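Local structure of CELL division inhibitor (Pyrococcus furiosus, 1G3Q) at residues I165-R175 with M189-E199; R3-T14 with M131-N142. The protein binds ADP and magnesium and probably hydrolyses ATP as the MinD ATPase of the cell division apparatus. All blocks are in the same frame, centred on the assembly; numbering follows the deposited sequence.

Overall arrangement
Both contacts are parallel strand pairings in one central sheet, where strands 3-8, 136-141, 164-173 and 193-198 follow one another. Interaction 2 joins the first two of these and interaction 1 the last two, with 193-198 the outermost strand on that side. Their centres lie about 12 Å apart, and strands 136-141 and 164-173 meet directly: Val-169 N is 2.7 Å from Leu-139 O. Along the chain interaction 2 closes before interaction 1 opens. Both reach ADP, but at different ends, the start of the P-loop, in 3-14, reaching the beta-phosphate and the strand ends of 165-175 and 189-199 holding adenine. ADP thus spans the C-terminal edge of the sheet, from strand 3-8 to strands 164-173 and 193-198.

Interaction 1: I165-R175 with M189-E199; sequences ILGFVLNRYGR and MEVPLLAVIPE. With ADP (adenosine-5'-diphosphate), chain C.
The adenine end of the ADP pocket is built on a beta-alpha-beta unit: strands 165-171 and 193-198 run parallel (15° between their directions) and helix 182-189 makes the crossover. Asn-171 reads the base with both ends of its amide: ND2 donates to ADP N7 (2.9 Å) and OD1 accepts from ADP N6 (2.8 Å). The carbonyl O of Pro-198 takes a nearly straight second bond from ADP N6 at 2.9 Å. Beside the base, Arg-172 grips Glu-199 side-on, NE to OE1 at 3.0 Å and NH2 to OE2, each oxygen offering its syn lone pair. The two planar groups are only 21° apart, and ADP lies over one face of the Arg-172 guanidinium while the Arg-175 guanidinium lies over the face opposite ADP. A bend at chi2 (60°) in Glu-199 brings its carboxylate alongside Arg-172. At the other end of the pairing the Phe-168 ring is clamped: Met-189 CG sits over the centre of one face, 3.5 Å from the centroid, and Leu-193 CD1 lies over the opposite face, offset toward the rim. Val-191 O meets the ring edge in plane, 3.2 Å from Phe-168 CE2. Main-chain bonds tie the strands between these ends, among them Leu-170 N to Ala-195 O at 2.9 Å. Because N6 donates twice and N7 accepts, the pattern matches the polar edge of adenine, while the Glu-199 carboxylate probably offsets part of the positive charge of Arg-172 and the nearby Arg-175.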
loop_
_atom_site.group_PDB
_atom_site.type_symbol
_atom_site.label_atom_id
_atom_site.label_comp_id
_atom_site.label_asym_id
_atom_site.label_seq_id
_atom_site.Cartn_x
_atom_site.Cartn_y
_atom_site.Cartn_z
ATOM N N ILE A 165 8.124 1.517 -12.341
ATOM C CA ILE A 165 8.629 1.548 -10.976
ATOM C C ILE A 165 8.914 2.988 -10.569
ATOM O O ILE A 165 9.897 3.591 -11.005
ATOM C CB ILE A 165 9.922 0.722 -10.838
ATOM C CG1 ILE A 165 9.764 -0.625 -11.552
ATOM C CG2 ILE A 165 10.241 0.510 -9.364
ATOM C CD1 ILE A 165 8.581 -1.463 -11.077
ATOM N N LEU A 166 8.040 3.532 -9.730
ATOM C CA LEU A 166 8.157 4.907 -9.259
ATOM C C LEU A 166 9.411 5.145 -8.436
ATOM O O LEU A 166 10.031 6.208 -8.520
ATOM C CB LEU A 166 6.934 5.269 -8.415
ATOM C CG LEU A 166 5.568 5.189 -9.092
ATOM C CD1 LEU A 166 4.475 5.483 -8.072
ATOM C CD2 LEU A 166 5.508 6.184 -10.237
ATOM N N GLY A 167 9.775 4.151 -7.635
ATOM C CA GLY A 167 10.941 4.267 -6.781
ATOM C C GLY A 167 10.671 3.504 -5.500
ATOM O O GLY A 167 9.808 2.625 -5.481
ATOM N N PHE A 168 11.384 3.832 -4.428
ATOM C CA PHE A 168 11.173 3.126 -3.174
ATOM C C PHE A 168 11.098 4.025 -1.947
ATOM O O PHE A 168 11.512 5.187 -1.972
ATOM C CB PHE A 168 12.266 2.065 -2.976
ATOM C CG PHE A 168 13.592 2.617 -2.513
ATOM C CD1 PHE A 168 13.993 2.473 -1.187
ATOM C CD2 PHE A 168 14.451 3.255 -3.405
ATOM C CE1 PHE A 168 15.230 2.951 -0.754
ATOM C CE2 PHE A 168 15.692 3.738 -2.983
ATOM C CZ PHE A 168 16.082 3.586 -1.655
ATOM N N VAL A 169 10.545 3.465 -0.877
ATOM C CA VAL A 169 10.408 4.159 0.393
ATOM C C VAL A 169 11.261 3.406 1.402
ATOM O O VAL A 169 11.160 2.183 1.519
ATOM C CB VAL A 169 8.941 4.148 0.891
ATOM C CG1 VAL A 169 8.857 4.768 2.283
ATOM C CG2 VAL A 169 8.051 4.908 -0.086
ATOM N N LEU A 170 12.115 4.129 2.116
ATOM C CA LEU A 170 12.962 3.512 3.128
ATOM C C LEU A 170 12.227 3.719 4.443
ATOM O O LEU A 170 12.325 4.777 5.060
ATOM C CB LEU A 170 14.332 4.191 3.178
ATOM C CG LEU A 170 15.357 3.593 4.147
ATOM C CD1 LEU A 170 15.664 2.154 3.751
ATOM C CD2 LEU A 170 16.627 4.434 4.118
ATOM N N ASN A 171 11.486 2.702 4.864
ATOM C CA ASN A 171 10.705 2.794 6.087
ATOM C C ASN A 171 11.411 2.263 7.331
ATOM O O ASN A 171 12.339 1.455 7.246
ATOM C CB ASN A 171 9.367 2.073 5.887
ATOM C CG ASN A 171 8.424 2.254 7.059
ATOM O OD1 ASN A 171 8.319 3.345 7.620
ATOM N ND2 ASN A 171 7.721 1.188 7.426
ATOM N N ARG A 172 10.958 2.744 8.485
ATOM C CA ARG A 172 11.495 2.344 9.777
ATOM C C ARG A 172 12.977 2.675 9.933
ATOM O O ARG A 172 13.733 1.925 10.552
ATOM C CB ARG A 172 11.250 0.849 9.984
ATOM C CG ARG A 172 9.859 0.428 9.526
ATOM C CD ARG A 172 9.384 -0.843 10.190
ATOM N NE ARG A 172 9.212 -0.678 11.632
ATOM C CZ ARG A 172 8.649 -1.587 12.420
ATOM N NH1 ARG A 172 8.198 -2.721 11.903
ATOM N NH2 ARG A 172 8.546 -1.370 13.724
ATOM N N TYR A 173 13.389 3.808 9.374
ATOM C CA TYR A 173 14.780 4.222 9.468
ATOM C C TYR A 173 15.062 4.829 10.837
ATOM O O TYR A 173 14.324 5.692 11.307
ATOM C CB TYR A 173 15.116 5.243 8.381
ATOM C CG TYR A 173 16.566 5.669 8.402
ATOM C CD1 TYR A 173 17.581 4.769 8.076
ATOM C CD2 TYR A 173 16.929 6.958 8.788
ATOM C CE1 TYR A 173 18.925 5.141 8.136
ATOM C CE2 TYR A 173 18.271 7.341 8.853
ATOM C CZ TYR A 173 19.261 6.428 8.526
ATOM O OH TYR A 173 20.583 6.801 8.588
ATOM N N GLY A 174 16.137 4.374 11.473
ATOM C CA GLY A 174 16.493 4.886 12.783
ATOM C C GLY A 174 16.126 3.902 13.874
ATOM O O GLY A 174 16.345 4.156 15.059
ATOM N N ARG A 175 15.564 2.771 13.465
ATOM C CA ARG A 175 15.155 1.729 14.394
ATOM C C ARG A 175 16.374 1.054 15.021
ATOM O O ARG A 175 16.307 0.557 16.144
ATOM C CB ARG A 175 14.306 0.688 13.660
ATOM C CG ARG A 175 13.643 -0.339 14.557
ATOM C CD ARG A 175 12.896 -1.372 13.726
ATOM N NE ARG A 175 12.043 -2.229 14.544
ATOM C CZ ARG A 175 11.359 -3.271 14.077
ATOM N NH1 ARG A 175 10.604 -3.993 14.895
ATOM N NH2 ARG A 175 11.436 -3.596 12.793
ATOM N N MET A 189 19.325 -0.139 -4.030
ATOM C CA MET A 189 18.045 -0.351 -4.702
ATOM C C MET A 189 18.054 -0.158 -6.215
ATOM O O MET A 189 17.346 -0.863 -6.935
ATOM C CB MET A 189 16.982 0.558 -4.086
ATOM C CG MET A 189 16.610 0.183 -2.664
ATOM S SD MET A 189 16.080 -1.541 -2.559
ATOM C CE MET A 189 14.492 -1.452 -3.378
ATOM N N GLU A 190 18.844 0.798 -6.691
ATOM C CA GLU A 190 18.934 1.086 -8.120
ATOM C C GLU A 190 17.715 1.843 -8.644
ATOM O O GLU A 190 17.547 2.008 -9.853
ATOM C CB GLU A 190 19.127 -0.204 -8.926
ATOM C CG GLU A 190 20.452 -0.903 -8.663
ATOM C CD GLU A 190 20.740 -2.004 -9.666
ATOM O OE1 GLU A 190 19.958 -2.979 -9.734
ATOM O OE2 GLU A 190 21.750 -1.888 -10.391
ATOM N N VAL A 191 16.860 2.291 -7.729
ATOM C CA VAL A 191 15.675 3.063 -8.090
ATOM C C VAL A 191 15.634 4.292 -7.187
ATOM O O VAL A 191 16.177 4.275 -6.083
ATOM C CB VAL A 191 14.375 2.246 -7.920
ATOM C CG1 VAL A 191 14.339 1.117 -8.938
ATOM C CG2 VAL A 191 14.281 1.698 -6.504
ATOM N N PRO A 192 14.991 5.375 -7.646
ATOM C CA PRO A 192 14.888 6.619 -6.877
ATOM C C PRO A 192 14.323 6.479 -5.467
ATOM O O PRO A 192 13.298 5.824 -5.256
ATOM C CB PRO A 192 13.994 7.495 -7.754
ATOM C CG PRO A 192 14.272 6.994 -9.133
ATOM C CD PRO A 192 14.295 5.504 -8.937
ATOM N N LEU A 193 15.005 7.093 -4.505
ATOM C CA LEU A 193 14.550 7.083 -3.122
ATOM C C LEU A 193 13.501 8.188 -3.055
ATOM O O LEU A 193 13.833 9.369 -3.138
ATOM C CB LEU A 193 15.708 7.401 -2.173
ATOM C CG LEU A 193 15.346 7.624 -0.701
ATOM C CD1 LEU A 193 14.646 6.391 -0.144
ATOM C CD2 LEU A 193 16.604 7.925 0.093
ATOM N N LEU A 194 12.237 7.806 -2.918
ATOM C CA LEU A 194 11.157 8.786 -2.877
ATOM C C LEU A 194 10.879 9.359 -1.497
ATOM O O LEU A 194 10.354 10.467 -1.378
ATOM C CB LEU A 194 9.878 8.173 -3.445
ATOM C CG LEU A 194 10.010 7.631 -4.869
ATOM C CD1 LEU A 194 8.653 7.158 -5.353
ATOM C CD2 LEU A 194 10.555 8.715 -5.792
ATOM N N ALA A 195 11.226 8.614 -0.454
ATOM C CA ALA A 195 10.994 9.096 0.897
ATOM C C ALA A 195 11.584 8.198 1.961
ATOM O O ALA A 195 11.670 6.979 1.797
ATOM C CB ALA A 195 9.493 9.257 1.143
ATOM N N VAL A 196 12.000 8.825 3.054
ATOM C CA VAL A 196 12.544 8.110 4.190
ATOM C C VAL A 196 11.511 8.296 5.290
ATOM O O VAL A 196 11.238 9.422 5.706
ATOM C CB VAL A 196 13.891 8.706 4.662
ATOM C CG1 VAL A 196 14.397 7.944 5.874
ATOM C CG2 VAL A 196 14.918 8.637 3.540
ATOM N N ILE A 197 10.906 7.199 5.725
ATOM C CA ILE A 197 9.918 7.253 6.798
ATOM C C ILE A 197 10.659 6.768 8.038
ATOM O O ILE A 197 11.065 5.608 8.122
ATOM C CB ILE A 197 8.715 6.320 6.527
ATOM C CG1 ILE A 197 8.113 6.612 5.148
ATOM C CG2 ILE A 197 7.654 6.516 7.614
ATOM C CD1 ILE A 197 7.552 8.021 4.987
ATOM N N PRO A 198 10.851 7.654 9.018
ATOM C CA PRO A 198 11.562 7.256 10.231
ATOM C C PRO A 198 10.787 6.306 11.130
ATOM O O PRO A 198 9.558 6.223 11.054
ATOM C CB PRO A 198 11.828 8.593 10.913
ATOM C CG PRO A 198 10.582 9.368 10.577
ATOM C CD PRO A 198 10.399 9.057 9.104
ATOM N N GLU A 199 11.519 5.568 11.958
ATOM C CA GLU A 199 10.902 4.671 12.927
ATOM C C GLU A 199 10.263 5.701 13.848
ATOM O O GLU A 199 10.950 6.593 14.356
ATOM C CB GLU A 199 11.975 3.877 13.677
ATOM C CG GLU A 199 11.455 2.879 14.710
ATOM C CD GLU A 199 10.553 1.821 14.103
ATOM O OE1 GLU A 199 10.685 1.545 12.894
ATOM O OE2 GLU A 199 9.720 1.254 14.837
HETATM P PB ADP C . 3.226 -4.928 6.380
HETATM O O1B ADP C . 3.181 -6.315 6.793
HETATM O O2B ADP C . 4.377 -4.708 5.490
HETATM O O3B ADP C . 1.851 -4.316 5.687
HETATM P PA ADP C . 2.642 -3.036 8.402
HETATM O O1A ADP C . 1.473 -3.579 9.001
HETATM O O2A ADP C . 2.389 -1.880 7.582
HETATM O O3A ADP C . 3.468 -4.049 7.632
HETATM O "O5'" ADP C . 3.531 -2.614 9.538
HETATM C "C5'" ADP C . 4.003 -3.535 10.596
HETATM C "C4'" ADP C . 3.967 -2.902 11.940
HETATM O "O4'" ADP C . 5.041 -1.931 12.105
HETATM C "C3'" ADP C . 2.722 -2.130 12.243
HETATM O "O3'" ADP C . 2.249 -2.441 13.551
HETATM C "C2'" ADP C . 3.083 -0.677 12.170
HETATM O "O2'" ADP C . 2.364 0.189 13.046
HETATM C "C1'" ADP C . 4.519 -0.626 12.476
HETATM N N9 ADP C . 5.286 0.342 11.644
HETATM C C8 ADP C . 5.437 0.488 10.256
HETATM N N7 ADP C . 6.201 1.470 9.871
HETATM C C5 ADP C . 6.604 2.037 11.059
HETATM C C6 ADP C . 7.444 3.148 11.355
HETATM N N6 ADP C . 8.001 3.842 10.361
HETATM N N1 ADP C . 7.660 3.478 12.695
HETATM C C2 ADP C . 7.076 2.750 13.695
HETATM N N3 ADP C . 6.264 1.682 13.503
HETATM C C4 ADP C . 6.063 1.371 12.163
#

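Interaction 2: R3-T14 with M131-N142; sequences RIISIVSGKGGT and MLSGEEALLVTN. With ADP (adenosine-5'-diphosphate), chain C.
Met-131 O is gripped by two donors that arrive from the same face of its carbonyl plane, the hydroxyl Ser-6 OG at 2.8 Å and the amide Gly-134 N at 3.1 Å. The second closes the type I turn after helix 125-131, and the first ties that turn to strand 3-8. Ser-6 OG reaches it because it stands anti to its own carbonyl carbon (chi1 -62°). A second shared acceptor, Ile-4 O, takes Glu-136 N nearly head-on and Glu-135 N from a tilt, at 2.9 Å for the latter. From there the parallel pairing with strand 136-141 continues through Ser-6 N to Glu-136 O, only 2.7 Å long and nearly straight (174°). At the N-terminal end Arg-3 holds the Glu-136 carboxylate side-on, NH2 to OE1 at 2.8 Å and NE to OE2, with the two planes 14° apart. Glu-135 OE1 accepts from Ile-4 N, while its OE2 is paired with Lys-109. On the face of Ser-6, Val-8 CG1 presses on Met-131 CG at 3.4 Å, tighter than usual. Beyond the strand the chain enters the P-loop, where Gly-13 N donates to ADP O1B at 2.8 Å. Met-131 O and Ile-4 O thus each accept two donors, whereas buried Ser-133 O, against which Ile-4 CG2 packs, has no polar partner in the model; the main-chain bonds running up to Val-8 fix the base from which the phosphate-binding loop departs.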
loop_
_atom_site.group_PDB
_atom_site.type_symbol
_atom_site.label_atom_id
_atom_site.label_comp_id
_atom_site.label_asym_id
_atom_site.label_seq_id
_atom_site.Cartn_x
_atom_site.Cartn_y
_atom_site.Cartn_z
ATOM N N ARG A 3 -4.587 6.554 -11.564
ATOM C CA ARG A 3 -3.275 5.934 -11.396
ATOM C C ARG A 3 -3.365 4.766 -10.417
ATOM O O ARG A 3 -3.708 4.951 -9.244
ATOM C CB ARG A 3 -2.252 6.948 -10.874
ATOM C CG ARG A 3 -1.882 8.038 -11.868
ATOM C CD ARG A 3 -0.943 9.058 -11.240
ATOM N NE ARG A 3 0.342 8.481 -10.851
ATOM C CZ ARG A 3 1.263 9.130 -10.144
ATOM N NH1 ARG A 3 1.037 10.373 -9.751
ATOM N NH2 ARG A 3 2.406 8.540 -9.828
ATOM N N ILE A 4 -3.053 3.568 -10.896
ATOM C CA ILE A 4 -3.103 2.381 -10.050
ATOM C C ILE A 4 -1.687 2.038 -9.602
ATOM O O ILE A 4 -0.841 1.629 -10.403
ATOM C CB ILE A 4 -3.736 1.194 -10.803
ATOM C CG1 ILE A 4 -5.073 1.633 -11.412
ATOM C CG2 ILE A 4 -3.971 0.024 -9.841
ATOM C CD1 ILE A 4 -5.838 0.516 -12.119
ATOM N N ILE A 5 -1.437 2.215 -8.311
ATOM C CA ILE A 5 -0.123 1.976 -7.743
ATOM C C ILE A 5 -0.077 0.808 -6.762
ATOM O O ILE A 5 -0.805 0.790 -5.765
ATOM C CB ILE A 5 0.370 3.235 -7.006
ATOM C CG1 ILE A 5 0.267 4.455 -7.931
ATOM C CG2 ILE A 5 1.794 3.026 -6.525
ATOM C CD1 ILE A 5 0.659 5.772 -7.261
ATOM N N SER A 6 0.788 -0.161 -7.042
ATOM C CA SER A 6 0.940 -1.312 -6.163
ATOM C C SER A 6 1.987 -1.000 -5.096
ATOM O O SER A 6 3.103 -0.582 -5.412
ATOM C CB SER A 6 1.372 -2.546 -6.964
ATOM O OG SER A 6 0.389 -2.903 -7.921
ATOM N N ILE A 7 1.613 -1.188 -3.832
ATOM C CA ILE A 7 2.511 -0.944 -2.705
ATOM C C ILE A 7 3.083 -2.322 -2.410
ATOM O O ILE A 7 2.381 -3.190 -1.898
ATOM C CB ILE A 7 1.733 -0.422 -1.478
ATOM C CG1 ILE A 7 0.854 0.765 -1.889
ATOM C CG2 ILE A 7 2.701 -0.007 -0.378
ATOM C CD1 ILE A 7 1.614 1.915 -2.533
ATOM N N VAL A 8 4.362 -2.514 -2.720
ATOM C CA VAL A 8 4.983 -3.830 -2.579
ATOM C C VAL A 8 6.245 -3.921 -1.737
ATOM O O VAL A 8 6.807 -2.913 -1.312
ATOM C CB VAL A 8 5.324 -4.382 -3.978
ATOM C CG1 VAL A 8 4.111 -4.256 -4.893
ATOM C CG2 VAL A 8 6.503 -3.605 -4.570
ATOM N N SER A 9 6.688 -5.155 -1.516
ATOM C CA SER A 9 7.895 -5.412 -0.743
ATOM C C SER A 9 8.396 -6.837 -0.927
ATOM O O SER A 9 7.658 -7.722 -1.372
ATOM C CB SER A 9 7.647 -5.165 0.743
ATOM O OG SER A 9 8.840 -5.359 1.480
ATOM N N GLY A 10 9.660 -7.050 -0.577
ATOM C CA GLY A 10 10.243 -8.371 -0.683
ATOM C C GLY A 10 9.925 -9.164 0.568
ATOM O O GLY A 10 9.933 -10.393 0.557
ATOM N N LYS A 11 9.638 -8.456 1.653
ATOM C CA LYS A 11 9.316 -9.101 2.921
ATOM C C LYS A 11 8.092 -8.476 3.575
ATOM O O LYS A 11 7.729 -7.339 3.280
ATOM C CB LYS A 11 10.494 -8.998 3.891
ATOM C CG LYS A 11 11.758 -9.710 3.440
ATOM C CD LYS A 11 12.832 -9.610 4.519
ATOM C CE LYS A 11 14.078 -10.392 4.149
ATOM N NZ LYS A 11 15.114 -10.271 5.213
ATOM N N GLY A 12 7.462 -9.231 4.469
ATOM C CA GLY A 12 6.299 -8.726 5.170
ATOM C C GLY A 12 6.752 -7.966 6.401
ATOM O O GLY A 12 7.903 -8.098 6.821
ATOM N N GLY A 13 5.855 -7.170 6.975
ATOM C CA GLY A 13 6.190 -6.402 8.159
ATOM C C GLY A 13 7.071 -5.204 7.864
ATOM O O GLY A 13 7.607 -4.581 8.779
ATOM N N THR A 14 7.215 -4.870 6.585
ATOM C CA THR A 14 8.051 -3.747 6.174
ATOM C C THR A 14 7.318 -2.407 6.198
ATOM O O THR A 14 7.952 -1.351 6.245
ATOM C CB THR A 14 8.627 -3.982 4.763
ATOM O OG1 THR A 14 7.572 -4.360 3.871
ATOM C CG2 THR A 14 9.678 -5.087 4.795
ATOM N N MET A 131 0.073 -7.426 -6.972
ATOM C CA MET A 131 1.035 -6.505 -7.568
ATOM C C MET A 131 0.760 -6.260 -9.046
ATOM O O MET A 131 0.838 -5.123 -9.515
ATOM C CB MET A 131 2.463 -7.034 -7.399
ATOM C CG MET A 131 2.893 -7.205 -5.951
ATOM S SD MET A 131 4.635 -7.633 -5.799
ATOM C CE MET A 131 4.596 -9.353 -6.358
ATOM N N LEU A 132 0.431 -7.323 -9.775
ATOM C CA LEU A 132 0.163 -7.208 -11.203
ATOM C C LEU A 132 -1.160 -6.530 -11.530
ATOM O O LEU A 132 -1.514 -6.383 -12.706
ATOM C CB LEU A 132 0.221 -8.583 -11.871
ATOM C CG LEU A 132 1.621 -9.207 -11.935
ATOM C CD1 LEU A 132 1.542 -10.589 -12.573
ATOM C CD2 LEU A 132 2.544 -8.305 -12.735
ATOM N N SER A 133 -1.893 -6.123 -10.496
ATOM C CA SER A 133 -3.162 -5.430 -10.696
ATOM C C SER A 133 -2.886 -3.940 -10.872
ATOM O O SER A 133 -3.771 -3.179 -11.267
ATOM C CB SER A 133 -4.095 -5.636 -9.494
ATOM O OG SER A 133 -4.565 -6.971 -9.419
ATOM N N GLY A 134 -1.657 -3.533 -10.574
ATOM C CA GLY A 134 -1.285 -2.132 -10.703
ATOM C C GLY A 134 -0.536 -1.794 -11.985
ATOM O O GLY A 134 -0.110 -2.685 -12.717
ATOM N N GLU A 135 -0.383 -0.498 -12.252
ATOM C CA GLU A 135 0.318 -0.009 -13.440
ATOM C C GLU A 135 1.667 0.548 -13.006
ATOM O O GLU A 135 2.617 0.600 -13.787
ATOM C CB GLU A 135 -0.468 1.122 -14.103
ATOM C CG GLU A 135 -1.928 0.832 -14.353
ATOM C CD GLU A 135 -2.705 2.092 -14.699
ATOM O OE1 GLU A 135 -2.652 3.069 -13.910
ATOM O OE2 GLU A 135 -3.372 2.104 -15.752
ATOM N N GLU A 136 1.720 0.993 -11.755
ATOM C CA GLU A 136 2.920 1.562 -11.163
ATOM C C GLU A 136 3.219 0.805 -9.878
ATOM O O GLU A 136 2.324 0.202 -9.283
ATOM C CB GLU A 136 2.693 3.032 -10.816
ATOM C CG GLU A 136 2.287 3.912 -11.981
ATOM C CD GLU A 136 1.798 5.272 -11.524
ATOM O OE1 GLU A 136 2.437 5.865 -10.631
ATOM O OE2 GLU A 136 0.777 5.753 -12.058
ATOM N N ALA A 137 4.470 0.857 -9.439
ATOM C CA ALA A 137 4.863 0.173 -8.219
ATOM C C ALA A 137 5.706 1.055 -7.307
ATOM O O ALA A 137 6.641 1.726 -7.750
ATOM C CB ALA A 137 5.630 -1.106 -8.558
ATOM N N LEU A 138 5.351 1.056 -6.027
ATOM C CA LEU A 138 6.089 1.815 -5.031
ATOM C C LEU A 138 6.703 0.767 -4.117
ATOM O O LEU A 138 5.997 0.099 -3.363
ATOM C CB LEU A 138 5.154 2.726 -4.227
ATOM C CG LEU A 138 5.823 3.536 -3.110
ATOM C CD1 LEU A 138 6.862 4.475 -3.710
ATOM C CD2 LEU A 138 4.775 4.333 -2.340
ATOM N N LEU A 139 8.019 0.613 -4.197
ATOM C CA LEU A 139 8.710 -0.374 -3.385
ATOM C C LEU A 139 8.838 0.082 -1.940
ATOM O O LEU A 139 9.215 1.223 -1.670
ATOM C CB LEU A 139 10.106 -0.650 -3.960
ATOM C CG LEU A 139 10.222 -0.858 -5.475
ATOM C CD1 LEU A 139 11.660 -1.242 -5.818
ATOM C CD2 LEU A 139 9.266 -1.940 -5.939
ATOM N N VAL A 140 8.510 -0.811 -1.013
ATOM C CA VAL A 140 8.615 -0.508 0.407
ATOM C C VAL A 140 9.642 -1.461 1.002
ATOM O O VAL A 140 9.541 -2.676 0.835
ATOM C CB VAL A 140 7.266 -0.702 1.135
ATOM C CG1 VAL A 140 7.438 -0.431 2.617
ATOM C CG2 VAL A 140 6.219 0.233 0.546
ATOM N N THR A 141 10.631 -0.907 1.692
ATOM C CA THR A 141 11.682 -1.720 2.282
ATOM C C THR A 141 12.205 -1.125 3.581
ATOM O O THR A 141 11.956 0.039 3.889
ATOM C CB THR A 141 12.874 -1.852 1.315
ATOM O OG1 THR A 141 13.869 -2.713 1.887
ATOM C CG2 THR A 141 13.493 -0.483 1.059
ATOM N N ASN A 142 12.924 -1.942 4.342
ATOM C CA ASN A 142 13.523 -1.493 5.588
ATOM C C ASN A 142 15.024 -1.386 5.326
ATOM O O ASN A 142 15.506 -1.860 4.299
ATOM C CB ASN A 142 13.232 -2.484 6.715
ATOM C CG ASN A 142 11.747 -2.609 7.005
ATOM O OD1 ASN A 142 10.997 -1.636 6.895
ATOM N ND2 ASN A 142 11.316 -3.806 7.391
HETATM P PB ADP C . 3.226 -4.928 6.380
HETATM O O1B ADP C . 3.181 -6.315 6.793
HETATM O O2B ADP C . 4.377 -4.708 5.490
HETATM O O3B ADP C . 1.851 -4.316 5.687
HETATM P PA ADP C . 2.642 -3.036 8.402
HETATM O O1A ADP C . 1.473 -3.579 9.001
HETATM O O2A ADP C . 2.389 -1.880 7.582
HETATM O O3A ADP C . 3.468 -4.049 7.632
HETATM O "O5'" ADP C . 3.531 -2.614 9.538
HETATM C "C5'" ADP C . 4.003 -3.535 10.596
HETATM C "C4'" ADP C . 3.967 -2.902 11.940
HETATM O "O4'" ADP C . 5.041 -1.931 12.105
HETATM C "C3'" ADP C . 2.722 -2.130 12.243
HETATM O "O3'" ADP C . 2.249 -2.441 13.551
HETATM C "C2'" ADP C . 3.083 -0.677 12.170
HETATM O "O2'" ADP C . 2.364 0.189 13.046
HETATM C "C1'" ADP C . 4.519 -0.626 12.476
HETATM N N9 ADP C . 5.286 0.342 11.644
HETATM C C8 ADP C . 5.437 0.488 10.256
HETATM N N7 ADP C . 6.201 1.470 9.871
HETATM C C5 ADP C . 6.604 2.037 11.059
HETATM C C6 ADP C . 7.444 3.148 11.355
HETATM N N6 ADP C . 8.001 3.842 10.361
HETATM N N1 ADP C . 7.660 3.478 12.695
HETATM C C2 ADP C . 7.076 2.750 13.695
HETATM N N3 ADP C . 6.264 1.682 13.503
HETATM C C4 ADP C . 6.063 1.371 12.163
#